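Local atomic coordinates of hypothetical protein Rv0793 (Mycobacterium tuberculosis, PDB entry 1Y0H), a protein that is a putative homodimeric monooxygenase that might take part in antibiotic biosynthesis or scavenge reactive oxygen species. Residues G38-D43 and F56-S61. Residues are numbered along the deposited sequence; the frame is centred on the assembly and turned at random.
With ACT (acetate ion), chain C.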
loop_
_atom_site.group_PDB
_atom_site.type_symbol
_atom_site.label_atom_id
_atom_site.label_comp_id
_atom_site.label_asym_id
_atom_site.label_seq_id
_atom_site.Cartn_x
_atom_site.Cartn_y
_atom_site.Cartn_z
ATOM N N GLY A 38 9.782 14.908 7.031
ATOM C CA GLY A 38 8.391 14.698 6.706
ATOM C C GLY A 38 7.991 13.287 6.341
ATOM O O GLY A 38 6.836 13.054 6.001
ATOM N N CYS A 39 8.929 12.345 6.395
ATOM C CA CYS A 39 8.622 10.961 6.077
ATOM C C CYS A 39 8.239 10.199 7.346
ATOM O O CYS A 39 9.067 10.051 8.260
ATOM C CB CYS A 39 9.823 10.273 5.416
ATOM S SG CYS A 39 9.479 8.525 4.972
ATOM N N ARG A 40 6.986 9.741 7.406
ATOM C CA ARG A 40 6.525 8.911 8.514
ATOM C C ARG A 40 7.006 7.460 8.371
ATOM O O ARG A 40 7.465 6.857 9.338
ATOM C CB ARG A 40 5.006 8.958 8.647
ATOM C CG ARG A 40 4.477 7.865 9.544
ATOM C CD ARG A 40 2.998 7.961 9.723
ATOM N NE ARG A 40 2.477 6.747 10.343
ATOM C CZ ARG A 40 1.223 6.605 10.758
ATOM N NH1 ARG A 40 0.362 7.613 10.637
ATOM N NH2 ARG A 40 0.833 5.467 11.316
ATOM N N SER A 41 6.877 6.898 7.177
ATOM C CA SER A 41 7.421 5.561 6.913
ATOM C C SER A 41 7.750 5.364 5.437
ATOM O O SER A 41 7.253 6.079 4.577
ATOM C CB SER A 41 6.448 4.480 7.407
ATOM O OG SER A 41 5.223 4.538 6.720
ATOM N N TYR A 42 8.607 4.389 5.166
ATOM C CA TYR A 42 9.029 4.071 3.802
ATOM C C TYR A 42 9.510 2.631 3.859
ATOM O O TYR A 42 10.605 2.362 4.347
ATOM C CB TYR A 42 10.157 5.025 3.416
ATOM C CG TYR A 42 10.579 5.044 1.968
ATOM C CD1 TYR A 42 11.713 4.338 1.541
ATOM C CD2 TYR A 42 9.888 5.817 1.029
ATOM C CE1 TYR A 42 12.138 4.388 0.210
ATOM C CE2 TYR A 42 10.318 5.866 -0.313
ATOM C CZ TYR A 42 11.438 5.149 -0.703
ATOM O OH TYR A 42 11.863 5.197 -2.004
ATOM N N ASP A 43 8.667 1.715 3.389
ATOM C CA ASP A 43 8.898 0.276 3.564
ATOM C C ASP A 43 8.854 -0.468 2.230
ATOM O O ASP A 43 7.999 -0.210 1.398
ATOM C CB ASP A 43 7.865 -0.312 4.539
ATOM C CG ASP A 43 7.972 0.290 5.926
ATOM O OD1 ASP A 43 9.105 0.413 6.429
ATOM O OD2 ASP A 43 6.924 0.637 6.509
ATOM N N PHE A 56 5.652 1.021 0.112
ATOM C CA PHE A 56 4.583 1.765 0.755
ATOM C C PHE A 56 5.221 2.914 1.521
ATOM O O PHE A 56 6.091 2.698 2.354
ATOM C CB PHE A 56 3.743 0.882 1.682
ATOM C CG PHE A 56 2.461 1.533 2.097
ATOM C CD1 PHE A 56 2.323 2.100 3.355
ATOM C CD2 PHE A 56 1.401 1.604 1.215
ATOM C CE1 PHE A 56 1.127 2.726 3.731
ATOM C CE2 PHE A 56 0.198 2.231 1.579
ATOM C CZ PHE A 56 0.077 2.798 2.841
ATOM N N GLU A 57 4.769 4.130 1.228
ATOM C CA GLU A 57 5.369 5.349 1.762
ATOM C C GLU A 57 4.299 6.186 2.438
ATOM O O GLU A 57 3.181 6.285 1.943
ATOM C CB GLU A 57 5.964 6.179 0.623
ATOM C CG GLU A 57 6.696 5.363 -0.416
ATOM C CD GLU A 57 7.087 6.145 -1.653
ATOM O OE1 GLU A 57 7.179 7.407 -1.606
ATOM O OE2 GLU A 57 7.321 5.471 -2.684
ATOM N N ARG A 58 4.650 6.772 3.578
ATOM C CA ARG A 58 3.745 7.669 4.290
ATOM C C ARG A 58 4.478 8.957 4.620
ATOM O O ARG A 58 5.579 8.915 5.162
ATOM C CB ARG A 58 3.292 7.025 5.603
ATOM C CG ARG A 58 2.331 5.859 5.495
ATOM C CD ARG A 58 2.039 5.409 6.934
ATOM N NE ARG A 58 1.120 4.282 7.047
ATOM C CZ ARG A 58 1.496 3.021 7.224
ATOM N NH1 ARG A 58 0.579 2.071 7.320
ATOM N NH2 ARG A 58 2.786 2.707 7.294
ATOM N N TYR A 59 3.831 10.088 4.327
ATOM C CA TYR A 59 4.393 11.421 4.527
ATOM C C TYR A 59 3.478 12.221 5.430
ATOM O O TYR A 59 2.266 12.039 5.418
ATOM C CB TYR A 59 4.627 12.127 3.182
ATOM C CG TYR A 59 5.625 11.354 2.362
ATOM C CD1 TYR A 59 6.993 11.506 2.571
ATOM C CD2 TYR A 59 5.197 10.425 1.411
ATOM C CE1 TYR A 59 7.928 10.750 1.843
ATOM C CE2 TYR A 59 6.128 9.664 0.681
ATOM C CZ TYR A 59 7.487 9.834 0.917
ATOM O OH TYR A 59 8.407 9.090 0.200
ATOM N N ARG A 60 4.076 13.110 6.209
ATOM C CA ARG A 60 3.332 13.887 7.186
ATOM C C ARG A 60 2.416 14.914 6.519
ATOM O O ARG A 60 1.465 15.387 7.133
ATOM C CB ARG A 60 4.295 14.549 8.178
ATOM C CG ARG A 60 5.215 13.519 8.843
ATOM C CD ARG A 60 5.801 13.951 10.186
ATOM N NE ARG A 60 6.016 12.761 11.018
ATOM C CZ ARG A 60 7.092 11.976 10.971
ATOM N NH1 ARG A 60 8.097 12.243 10.148
ATOM N NH2 ARG A 60 7.163 10.916 11.763
ATOM N N SER A 61 2.702 15.245 5.261
ATOM C CA SER A 61 1.910 16.231 4.506
ATOM C C SER A 61 2.174 16.036 3.021
ATOM O O SER A 61 3.160 15.404 2.644
ATOM C CB SER A 61 2.307 17.663 4.906
ATOM O OG SER A 61 3.614 17.992 4.446
HETATM C C ACT C . 9.940 6.497 -4.402
HETATM O O ACT C . 10.368 7.065 -3.376
HETATM O OXT ACT C . 8.746 6.720 -4.725
HETATM C CH3 ACT C . 10.824 5.587 -5.195
HETATM O O HOH W 1 5.231 2.548 5.076
#
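A classic beta bulge sets two residues, Arg40 and Ser41, against the single Arg58, interrupting an antiparallel hairpin of the ferredoxin-like fold, strand 39-47 against strand 53-59. Two donors converge on Arg58 O from the same face of its carbonyl plane: Arg40 N at 2.8 Å, with a bent N-H...O angle of 132°, and Ser41 N at 3.1 Å, much straighter. Regular pairing follows, Arg58 N giving to Ser41 O and Asp43 exchanging two bonds with Phe56; before the bulge, Arg60 N closes on Gly38 O.

On the Ser41 face, a chi1 of 63° tucks OG between its own N and carbonyl carbon, where Arg58 NH2 donates to Ser41 OG at 3.1 Å, the oxygen lying only 7° out of the guanidinium plane. Ser41 OG also gives its proton to a water, which in turn donates to Phe56 O and Asp43 OD2; Asp43 OD1 accepts from Ala100 N of the second subunit. Phe56 CE1 lies over the centre of the Arg58 guanidinium, 3.5 Å above its plane. The Arg40 chain crosses that of Arg58, with Arg40 NE 3.7 Å from Arg58 CD, and Arg40 NH2 bonds to Ala100 O. Glu99 and Asp43 of the second subunit, salt-bridged to Arg58 NE and NH1, probably offset the Arg58 charge.

The other face turns to the helices. Cys39 SG sits obliquely 4.9 Å from the centroid of the Tyr59 ring, and the Tyr42 ring runs alongside Glu57, Tyr42 CD2 touching Glu57 CG at 3.5 Å. Tyr59 OH donates a hydrogen bond to Glu57 OE1, limiting that carboxylate's rotation. An acetate ion, probably from the crystallisation liquor and also hydrogen-bonded to His68 NE2, accepts on its O from Tyr42 OH at 2.8 Å.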